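Long-range contacts in EmrA (Aquifex aeolicus, PDB 4TKO), which serves as the periplasmic adaptor of a major facilitator superfamily multidrug efflux pump and is probably involved in exporting xenobiotics: residues Val292-Pro297 with Pro323-Ile328; Phe14-Glu19 with Tyr257-Leu262; Asn274-Arg279 with Val344-Thr349. All blocks are in the same frame, centred on the assembly; numbering follows the deposited sequence.

Contact 1 (Val292-Pro297 with Pro323-Ile328)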
loop_
_atom_site.group_PDB
_atom_site.type_symbol
_atom_site.label_atom_id
_atom_site.label_comp_id
_atom_site.label_asym_id
_atom_site.label_seq_id
_atom_site.Cartn_x
_atom_site.Cartn_y
_atom_site.Cartn_z
ATOM N N VAL A 292 -14.284 -3.637 -54.035
ATOM C CA VAL A 292 -15.635 -3.860 -53.593
ATOM C C VAL A 292 -15.668 -4.964 -52.549
ATOM O O VAL A 292 -15.342 -6.112 -52.842
ATOM C CB VAL A 292 -16.522 -4.206 -54.771
ATOM C CG1 VAL A 292 -17.977 -4.205 -54.350
ATOM C CG2 VAL A 292 -16.279 -3.190 -55.870
ATOM N N GLU A 293 -16.055 -4.605 -51.326
ATOM C CA GLU A 293 -16.054 -5.542 -50.208
ATOM C C GLU A 293 -17.358 -6.338 -50.170
ATOM O O GLU A 293 -17.333 -7.549 -49.953
ATOM C CB GLU A 293 -15.825 -4.797 -48.883
ATOM C CG GLU A 293 -15.568 -5.695 -47.667
ATOM C CD GLU A 293 -15.049 -4.934 -46.446
ATOM O OE1 GLU A 293 -15.031 -3.684 -46.459
ATOM O OE2 GLU A 293 -14.650 -5.592 -45.464
ATOM N N GLU A 294 -18.492 -5.669 -50.388
ATOM C CA GLU A 294 -19.768 -6.376 -50.419
ATOM C C GLU A 294 -20.904 -5.575 -51.053
ATOM O O GLU A 294 -20.848 -4.351 -51.143
ATOM C CB GLU A 294 -20.172 -6.809 -49.009
ATOM C CG GLU A 294 -20.883 -5.750 -48.186
ATOM C CD GLU A 294 -21.453 -6.327 -46.895
ATOM O OE1 GLU A 294 -21.440 -5.621 -45.860
ATOM O OE2 GLU A 294 -21.914 -7.492 -46.917
ATOM N N ILE A 295 -21.923 -6.292 -51.518
ATOM C CA ILE A 295 -23.107 -5.674 -52.110
ATOM C C ILE A 295 -24.372 -6.213 -51.477
ATOM O O ILE A 295 -24.607 -7.422 -51.497
ATOM C CB ILE A 295 -23.215 -5.925 -53.607
ATOM C CG1 ILE A 295 -21.873 -5.680 -54.293
ATOM C CG2 ILE A 295 -24.313 -5.050 -54.187
ATOM C CD1 ILE A 295 -21.924 -5.898 -55.779
ATOM N N SER A 296 -25.189 -5.317 -50.931
ATOM C CA SER A 296 -26.407 -5.729 -50.248
ATOM C C SER A 296 -27.514 -6.057 -51.244
ATOM O O SER A 296 -27.707 -5.337 -52.223
ATOM C CB SER A 296 -26.874 -4.636 -49.292
ATOM O OG SER A 296 -27.144 -3.446 -50.010
ATOM N N PRO A 297 -28.251 -7.148 -50.990
ATOM C CA PRO A 297 -29.411 -7.540 -51.806
ATOM C C PRO A 297 -30.373 -6.378 -52.104
ATOM O O PRO A 297 -30.940 -5.772 -51.186
ATOM C CB PRO A 297 -30.098 -8.611 -50.942
ATOM C CG PRO A 297 -29.445 -8.507 -49.569
ATOM C CD PRO A 297 -28.056 -8.052 -49.843
ATOM N N PRO A 323 -26.846 -0.159 -52.114
ATOM C CA PRO A 323 -25.655 0.127 -51.310
ATOM C C PRO A 323 -24.508 -0.830 -51.623
ATOM O O PRO A 323 -24.649 -2.063 -51.545
ATOM C CB PRO A 323 -26.140 -0.068 -49.866
ATOM C CG PRO A 323 -27.590 -0.079 -49.938
ATOM C CD PRO A 323 -27.953 -0.625 -51.276
ATOM N N VAL A 324 -23.369 -0.249 -51.974
ATOM C CA VAL A 324 -22.167 -1.030 -52.211
ATOM C C VAL A 324 -21.075 -0.520 -51.295
ATOM O O VAL A 324 -20.836 0.690 -51.198
ATOM C CB VAL A 324 -21.693 -0.959 -53.678
ATOM C CG1 VAL A 324 -20.530 -1.915 -53.895
ATOM C CG2 VAL A 324 -22.828 -1.308 -54.615
ATOM N N LYS A 325 -20.435 -1.460 -50.611
ATOM C CA LYS A 325 -19.401 -1.149 -49.640
ATOM C C LYS A 325 -18.026 -1.283 -50.275
ATOM O O LYS A 325 -17.709 -2.301 -50.895
ATOM C CB LYS A 325 -19.516 -2.073 -48.420
ATOM C CG LYS A 325 -18.743 -1.593 -47.212
ATOM C CD LYS A 325 -18.655 -2.657 -46.134
ATOM C CE LYS A 325 -17.633 -2.290 -45.053
ATOM N NZ LYS A 325 -17.404 -3.417 -44.099
ATOM N N ILE A 326 -17.206 -0.253 -50.108
ATOM C CA ILE A 326 -15.858 -0.263 -50.652
ATOM C C ILE A 326 -14.763 -0.206 -49.578
ATOM O O ILE A 326 -14.714 0.742 -48.782
ATOM C CB ILE A 326 -15.690 0.915 -51.596
ATOM C CG1 ILE A 326 -16.626 0.743 -52.789
ATOM C CG2 ILE A 326 -14.223 1.071 -52.013
ATOM C CD1 ILE A 326 -16.882 2.027 -53.504
ATOM N N LYS A 327 -13.899 -1.217 -49.555
ATOM C CA LYS A 327 -12.718 -1.215 -48.679
ATOM C C LYS A 327 -11.571 -0.409 -49.280
ATOM O O LYS A 327 -11.238 -0.568 -50.462
ATOM C CB LYS A 327 -12.233 -2.636 -48.397
ATOM C CG LYS A 327 -10.822 -2.677 -47.831
ATOM C CD LYS A 327 -10.530 -3.929 -46.998
ATOM C CE LYS A 327 -10.122 -5.124 -47.848
ATOM N NZ LYS A 327 -9.549 -6.230 -47.011
ATOM N N ILE A 328 -10.969 0.456 -48.463
ATOM C CA ILE A 328 -9.895 1.330 -48.935
ATOM C C ILE A 328 -8.542 0.645 -48.917
ATOM O O ILE A 328 -8.200 -0.061 -47.965
ATOM C CB ILE A 328 -9.804 2.576 -48.089
ATOM C CG1 ILE A 328 -11.206 3.132 -47.855
ATOM C CG2 ILE A 328 -8.845 3.574 -48.725
ATOM C CD1 ILE A 328 -11.231 4.414 -47.059
#

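Contact 2 (Phe14-Glu19 with Tyr257-Leu262)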
loop_
_atom_site.group_PDB
_atom_site.type_symbol
_atom_site.label_atom_id
_atom_site.label_comp_id
_atom_site.label_asym_id
_atom_site.label_seq_id
_atom_site.Cartn_x
_atom_site.Cartn_y
_atom_site.Cartn_z
ATOM N N PHE A 14 -20.663 8.090 -49.537
ATOM C CA PHE A 14 -20.569 8.515 -48.138
ATOM C C PHE A 14 -19.417 7.823 -47.473
ATOM O O PHE A 14 -19.355 6.587 -47.479
ATOM C CB PHE A 14 -21.860 8.209 -47.377
ATOM C CG PHE A 14 -23.081 8.684 -48.088
ATOM C CD1 PHE A 14 -23.655 7.915 -49.101
ATOM C CD2 PHE A 14 -23.629 9.921 -47.788
ATOM C CE1 PHE A 14 -24.757 8.365 -49.778
ATOM C CE2 PHE A 14 -24.729 10.369 -48.453
ATOM C CZ PHE A 14 -25.299 9.594 -49.449
ATOM N N VAL A 15 -18.504 8.613 -46.917
ATOM C CA VAL A 15 -17.466 8.048 -46.069
ATOM C C VAL A 15 -18.096 7.643 -44.724
ATOM O O VAL A 15 -18.702 8.456 -44.001
ATOM C CB VAL A 15 -16.292 9.046 -45.875
ATOM C CG1 VAL A 15 -15.268 8.501 -44.934
ATOM C CG2 VAL A 15 -15.637 9.349 -47.206
ATOM N N LYS A 16 -17.960 6.365 -44.386
ATOM C CA LYS A 16 -18.547 5.849 -43.154
ATOM C C LYS A 16 -17.514 5.153 -42.274
ATOM O O LYS A 16 -16.407 4.848 -42.716
ATOM C CB LYS A 16 -19.696 4.889 -43.473
ATOM C CG LYS A 16 -20.787 5.508 -44.334
ATOM C CD LYS A 16 -22.130 4.826 -44.122
ATOM C CE LYS A 16 -22.675 5.098 -42.727
ATOM N NZ LYS A 16 -24.011 4.474 -42.525
ATOM N N ALA A 17 -17.888 4.908 -41.022
ATOM C CA ALA A 17 -16.997 4.272 -40.060
ATOM C C ALA A 17 -17.674 3.085 -39.383
ATOM O O ALA A 17 -18.699 3.240 -38.719
ATOM C CB ALA A 17 -16.533 5.282 -39.019
ATOM N N ASP A 18 -17.094 1.902 -39.558
ATOM C CA ASP A 18 -17.623 0.693 -38.938
ATOM C C ASP A 18 -17.486 0.734 -37.420
ATOM O O ASP A 18 -18.484 0.719 -36.698
ATOM C CB ASP A 18 -16.921 -0.550 -39.493
ATOM C CG ASP A 18 -17.702 -1.211 -40.612
ATOM O OD1 ASP A 18 -18.947 -1.100 -40.613
ATOM O OD2 ASP A 18 -17.072 -1.845 -41.485
ATOM N N GLU A 19 -16.249 0.791 -36.938
ATOM C CA GLU A 19 -15.991 0.740 -35.502
ATOM C C GLU A 19 -15.458 2.047 -34.928
ATOM O O GLU A 19 -14.288 2.381 -35.106
ATOM C CB GLU A 19 -15.004 -0.383 -35.185
ATOM C CG GLU A 19 -15.532 -1.772 -35.484
ATOM C CD GLU A 19 -16.805 -2.083 -34.722
ATOM O OE1 GLU A 19 -16.988 -1.536 -33.614
ATOM O OE2 GLU A 19 -17.629 -2.870 -35.236
ATOM N N TYR A 257 -14.482 3.203 -44.426
ATOM C CA TYR A 257 -14.783 2.683 -45.745
ATOM C C TYR A 257 -15.667 3.670 -46.473
ATOM O O TYR A 257 -16.176 4.632 -45.882
ATOM C CB TYR A 257 -15.465 1.321 -45.684
ATOM C CG TYR A 257 -16.820 1.338 -45.023
ATOM C CD1 TYR A 257 -16.928 1.435 -43.646
ATOM C CD2 TYR A 257 -17.992 1.232 -45.767
ATOM C CE1 TYR A 257 -18.144 1.436 -43.027
ATOM C CE2 TYR A 257 -19.231 1.234 -45.143
ATOM C CZ TYR A 257 -19.294 1.337 -43.767
ATOM O OH TYR A 257 -20.498 1.343 -43.104
ATOM N N VAL A 258 -15.838 3.443 -47.768
ATOM C CA VAL A 258 -16.718 4.297 -48.539
ATOM C C VAL A 258 -17.958 3.510 -48.861
ATOM O O VAL A 258 -17.880 2.312 -49.190
ATOM C CB VAL A 258 -16.051 4.798 -49.817
ATOM C CG1 VAL A 258 -17.055 5.536 -50.681
ATOM C CG2 VAL A 258 -14.880 5.694 -49.460
ATOM N N GLU A 259 -19.101 4.166 -48.700
ATOM C CA GLU A 259 -20.370 3.549 -49.026
ATOM C C GLU A 259 -20.947 4.255 -50.229
ATOM O O GLU A 259 -21.094 5.486 -50.259
ATOM C CB GLU A 259 -21.338 3.603 -47.849
ATOM C CG GLU A 259 -22.658 2.860 -48.098
ATOM C CD GLU A 259 -23.830 3.403 -47.266
ATOM O OE1 GLU A 259 -24.674 2.592 -46.822
ATOM O OE2 GLU A 259 -23.918 4.639 -47.061
ATOM N N VAL A 260 -21.268 3.459 -51.227
ATOM C CA VAL A 260 -21.767 3.993 -52.479
ATOM C C VAL A 260 -23.172 3.474 -52.714
ATOM O O VAL A 260 -23.427 2.277 -52.554
ATOM C CB VAL A 260 -20.827 3.609 -53.633
ATOM C CG1 VAL A 260 -21.389 4.037 -54.949
ATOM C CG2 VAL A 260 -19.473 4.266 -53.412
ATOM N N LEU A 261 -24.088 4.384 -53.034
ATOM C CA LEU A 261 -25.458 3.996 -53.399
ATOM C C LEU A 261 -25.583 3.947 -54.909
ATOM O O LEU A 261 -25.690 4.988 -55.566
ATOM C CB LEU A 261 -26.491 4.964 -52.820
ATOM C CG LEU A 261 -26.513 4.858 -51.308
ATOM C CD1 LEU A 261 -27.687 5.601 -50.745
ATOM C CD2 LEU A 261 -26.531 3.384 -50.902
ATOM N N LEU A 262 -25.562 2.741 -55.460
ATOM C CA LEU A 262 -25.481 2.575 -56.909
ATOM C C LEU A 262 -26.831 2.248 -57.542
ATOM O O LEU A 262 -27.525 1.327 -57.089
ATOM C CB LEU A 262 -24.468 1.476 -57.242
ATOM C CG LEU A 262 -23.793 1.589 -58.607
ATOM C CD1 LEU A 262 -23.734 3.043 -59.048
ATOM C CD2 LEU A 262 -22.402 1.011 -58.518
#

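Contact 3 (Asn274-Arg279 with Val344-Thr349)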
loop_
_atom_site.group_PDB
_atom_site.type_symbol
_atom_site.label_atom_id
_atom_site.label_comp_id
_atom_site.label_asym_id
_atom_site.label_seq_id
_atom_site.Cartn_x
_atom_site.Cartn_y
_atom_site.Cartn_z
ATOM N N ASN A 274 -13.725 -6.139 -57.133
ATOM C CA ASN A 274 -13.392 -5.211 -58.197
ATOM C C ASN A 274 -12.748 -3.943 -57.686
ATOM O O ASN A 274 -13.087 -3.455 -56.617
ATOM C CB ASN A 274 -14.634 -4.873 -59.020
ATOM C CG ASN A 274 -15.016 -5.990 -59.973
ATOM O OD1 ASN A 274 -14.730 -7.163 -59.722
ATOM N ND2 ASN A 274 -15.645 -5.629 -61.078
ATOM N N LYS A 275 -11.798 -3.426 -58.459
ATOM C CA LYS A 275 -11.137 -2.161 -58.146
ATOM C C LYS A 275 -12.159 -1.058 -58.037
ATOM O O LYS A 275 -13.260 -1.173 -58.567
ATOM C CB LYS A 275 -10.101 -1.793 -59.215
ATOM C CG LYS A 275 -8.687 -2.274 -58.919
ATOM C CD LYS A 275 -8.159 -1.590 -57.674
ATOM C CE LYS A 275 -6.649 -1.499 -57.675
ATOM N NZ LYS A 275 -6.204 -0.709 -56.492
ATOM N N ALA A 276 -11.792 0.014 -57.352
ATOM C CA ALA A 276 -12.646 1.178 -57.271
ATOM C C ALA A 276 -11.789 2.376 -56.951
ATOM O O ALA A 276 -10.694 2.233 -56.399
ATOM C CB ALA A 276 -13.722 0.988 -56.226
ATOM N N TYR A 277 -12.305 3.557 -57.276
ATOM C CA TYR A 277 -11.526 4.784 -57.235
ATOM C C TYR A 277 -12.356 5.947 -56.711
ATOM O O TYR A 277 -13.414 6.264 -57.250
ATOM C CB TYR A 277 -10.969 5.077 -58.628
ATOM C CG TYR A 277 -10.080 3.941 -59.106
ATOM C CD1 TYR A 277 -8.776 3.826 -58.649
ATOM C CD2 TYR A 277 -10.558 2.956 -59.969
ATOM C CE1 TYR A 277 -7.964 2.783 -59.052
ATOM C CE2 TYR A 277 -9.744 1.906 -60.378
ATOM C CZ TYR A 277 -8.448 1.831 -59.915
ATOM O OH TYR A 277 -7.628 0.805 -60.311
ATOM N N VAL A 278 -11.866 6.581 -55.652
ATOM C CA VAL A 278 -12.649 7.577 -54.945
ATOM C C VAL A 278 -12.003 8.945 -54.962
ATOM O O VAL A 278 -10.835 9.088 -54.630
ATOM C CB VAL A 278 -12.865 7.173 -53.468
ATOM C CG1 VAL A 278 -13.914 8.061 -52.834
ATOM C CG2 VAL A 278 -13.269 5.715 -53.362
ATOM N N ARG A 279 -12.775 9.955 -55.337
ATOM C CA ARG A 279 -12.301 11.324 -55.275
ATOM C C ARG A 279 -13.242 12.135 -54.411
ATOM O O ARG A 279 -14.372 12.421 -54.796
ATOM C CB ARG A 279 -12.207 11.934 -56.675
ATOM C CG ARG A 279 -11.510 11.045 -57.694
ATOM C CD ARG A 279 -11.554 11.655 -59.072
ATOM N NE ARG A 279 -10.872 12.942 -59.081
ATOM C CZ ARG A 279 -10.769 13.729 -60.143
ATOM N NH1 ARG A 279 -11.315 13.365 -61.296
ATOM N NH2 ARG A 279 -10.123 14.882 -60.042
ATOM N N VAL A 344 -17.205 8.406 -57.406
ATOM C CA VAL A 344 -16.615 7.075 -57.338
ATOM C C VAL A 344 -16.764 6.315 -58.630
ATOM O O VAL A 344 -17.817 6.353 -59.246
ATOM C CB VAL A 344 -17.223 6.240 -56.203
ATOM C CG1 VAL A 344 -16.914 4.758 -56.388
ATOM C CG2 VAL A 344 -16.668 6.689 -54.895
ATOM N N GLU A 345 -15.697 5.631 -59.039
ATOM C CA GLU A 345 -15.721 4.833 -60.258
ATOM C C GLU A 345 -15.416 3.391 -59.924
ATOM O O GLU A 345 -14.376 3.096 -59.329
ATOM C CB GLU A 345 -14.725 5.369 -61.287
ATOM C CG GLU A 345 -15.076 6.773 -61.790
ATOM C CD GLU A 345 -14.183 7.240 -62.934
ATOM O OE1 GLU A 345 -13.330 6.446 -63.371
ATOM O OE2 GLU A 345 -14.338 8.396 -63.395
ATOM N N ILE A 346 -16.313 2.479 -60.282
ATOM C CA ILE A 346 -16.038 1.065 -60.034
ATOM C C ILE A 346 -15.818 0.315 -61.344
ATOM O O ILE A 346 -16.490 0.564 -62.345
ATOM C CB ILE A 346 -17.160 0.390 -59.246
ATOM C CG1 ILE A 346 -17.588 1.264 -58.071
ATOM C CG2 ILE A 346 -16.694 -0.939 -58.718
ATOM C CD1 ILE A 346 -18.687 0.642 -57.221
ATOM N N ARG A 347 -14.907 -0.620 -61.312
ATOM C CA ARG A 347 -14.555 -1.380 -62.477
ATOM C C ARG A 347 -15.486 -2.542 -62.760
ATOM O O ARG A 347 -15.643 -3.438 -61.971
ATOM C CB ARG A 347 -13.131 -1.867 -62.323
ATOM C CG ARG A 347 -12.627 -2.716 -63.456
ATOM C CD ARG A 347 -12.723 -2.017 -64.792
ATOM N NE ARG A 347 -11.448 -2.026 -65.471
ATOM C CZ ARG A 347 -11.256 -2.439 -66.707
ATOM N NH1 ARG A 347 -12.263 -2.877 -67.422
ATOM N NH2 ARG A 347 -10.045 -2.403 -67.219
ATOM N N ARG A 348 -16.112 -2.509 -63.933
ATOM C CA ARG A 348 -16.940 -3.617 -64.393
ATOM C C ARG A 348 -16.088 -4.785 -64.903
ATOM O O ARG A 348 -14.886 -4.645 -65.105
ATOM C CB ARG A 348 -17.892 -3.147 -65.486
ATOM C CG ARG A 348 -18.961 -2.206 -64.998
ATOM C CD ARG A 348 -20.019 -2.033 -66.064
ATOM N NE ARG A 348 -21.134 -1.208 -65.624
ATOM C CZ ARG A 348 -21.260 0.084 -65.918
ATOM N NH1 ARG A 348 -20.328 0.681 -66.653
ATOM N NH2 ARG A 348 -22.311 0.772 -65.480
ATOM N N THR A 349 -16.710 -5.940 -65.104
ATOM C CA THR A 349 -15.993 -7.097 -65.634
ATOM C C THR A 349 -16.775 -7.779 -66.756
ATOM O O THR A 349 -16.202 -8.494 -67.579
ATOM C CB THR A 349 -15.697 -8.119 -64.536
ATOM O OG1 THR A 349 -15.124 -7.450 -63.407
ATOM C CG2 THR A 349 -14.726 -9.172 -65.052
#

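Contact 1 (Val292-Pro297 with Pro323-Ile328)
Glu293 and Lys325 form a salt bridge, with OE1 of Glu293 3.4 Å from NZ of Lys325. The two side chains run side by side and point the same way, each with CG anti to its backbone nitrogen (chi1 -170° and -164°). The same ammonium group also pairs with Asp18.

The backbone beneath is a classic beta bulge. Lys325 O accepts Glu293 N at 2.9 Å and, weakly, Glu294 N. The extra residue puts both glutamates opposite one lysine. Lys325 N returns a nearly straight bond to Glu294 O at 3.0 Å. Farther along, Ser296 OG hydrogen-bonds a lone pair of Pro323 O, in the carbonyl plane, at 3.2 Å, and Ser296 N adds a weak bond to the same oxygen.

On the other face of the sheet the contact is apolar. Val292 CG1 meets Val324 CG1 at 3.5 Å. Ile295 CG1 lies 4.0 Å from Val324 CG1, and the two side chains run alongside each other.

The two antiparallel strands sit side by side in the beta-barrel. Strand 256-263 pairs with the far edge of 321-330, and strand 275-280 flanks 288-295. Val292 and Ile326 pack against strand 342-347.

Contact 2 (Phe14-Glu19 with Tyr257-Leu262)
Lys16 lays its CB over one face of the Tyr257 ring, 4.0 Å from the ring centroid and 28° off the normal, a CH-pi contact. The tyrosine makes this possible by its first torsion. CG stands between the backbone nitrogen and the carbonyl carbon (chi1 64°), which brings the ring close to Lys16 and Asp18.

Asp18 approaches the same ring, with OD1 3.6 Å from Tyr257 CE1. Its carboxylate is turned 30° from the ring plane. This residue is poorly ordered, but its OD2 forms a salt bridge with Lys325, which in turn makes a cation-pi contact with Tyr257.

Glu259 has CG anti to its backbone nitrogen and runs out straight beyond it. Lys16 bends at chi3 as it crosses this chain. CD of Lys16 comes within 3.4 Å of Glu259 OE2. NZ of Lys16 stays 4.5 Å from Glu259 OE2, too far for a salt bridge. On the other flank is Phe14, whose CD1 lies 3.9 Å from Glu259 OE2; its ring and the carboxylate are steeply inclined to each other. The edge of the Phe14 ring meets Glu259 O, and Phe14 CE1 touches Leu261 CD1 at 4.1 Å.

Val15 and Val258 face the other way and pack loosely through their CG2 methyls, 4.4 Å apart. Four backbone hydrogen bonds fix the register, two between Phe14 and Glu259 and two between Lys16 and Tyr257.

This antiparallel pair of the beta-barrel joins strand 7-24, early in the chain, to strand 256-263; the long helices lie between them in sequence. Strand 321-330 pairs with the other edge of 256-263, through Val258 and Val260. Strand 342-347 also pairs with strand 7-24, and Val344 packs on Val260 across the barrel interior.

Contact 3 (Asn274-Arg279 with Val344-Thr349)
Val278 and Val344 pack side by side and point the same way, into the barrel. CG2 of Val344 lies 3.7 Å from Val278 CG1 and close to the other methyl of Val278 as well. Ala276 and Ile346 form the next pair on this buried face, with Ala276 CB 4.3 Å from Ile346 CG1. CG2 of Ile346, anti to the backbone nitrogen, lies 3.4 Å from Lys275 O.

The backbones pair closely from Lys275 to Val278. Tyr277 and Glu345 exchange two hydrogen bonds, Tyr277 N to Glu345 O and Glu345 N to Tyr277 O, each 3.0 Å. Glu345 O also receives a CA-H...O contact from Ala276 CA, and Tyr277 O receives one from Val344 CA. Arg347 N bonds Lys275 O at 3.2 Å.

This pair belongs to the six-stranded antiparallel beta-barrel typical of membrane fusion proteins. Strand 342-347, late in the chain, lies between strands 275-280 and 7-24 and so completes the ring.

The opposite face is looser and more open to solvent. Tyr277 and Glu345 are neighbours there, yet their side chains make little mutual contact. Arg347 directs its end away from the 274-279 segment, through bends at chi2 and chi3. Lys275 also leads away, to a salt bridge with Glu289.

At the end of the strands, Asn274 ND2 donates to Thr349 OG1 at 3.0 Å, tilted 27° from the amide plane. Thr349 is exposed and poorly ordered, so this bond is less certain.

In the fold
The three contacts are different strand pairs of one closed barrel. Strand 321-330 of contact 1 lies beside strand 256-263 of contact 2, and strand 288-295 of contact 1 lies beside strand 275-280 of contact 3. Strand 342-347 of contact 3 meets strand 7-24 of contact 2. All three are partly buried, and contact 3 has the most buried residues. Each has an apolar face turned inward, where Val260, Ile326, Val344 and Ile346 help form a shared core. The outer faces differ. Contact 1 has a bulge and a salt bridge, contact 2 a CH-pi contact of lysine on tyrosine, with a phenylalanine nearby, and contact 3 polar side chains that scarcely touch across the strands. Lys325 links the outer faces of contacts 1 and 2.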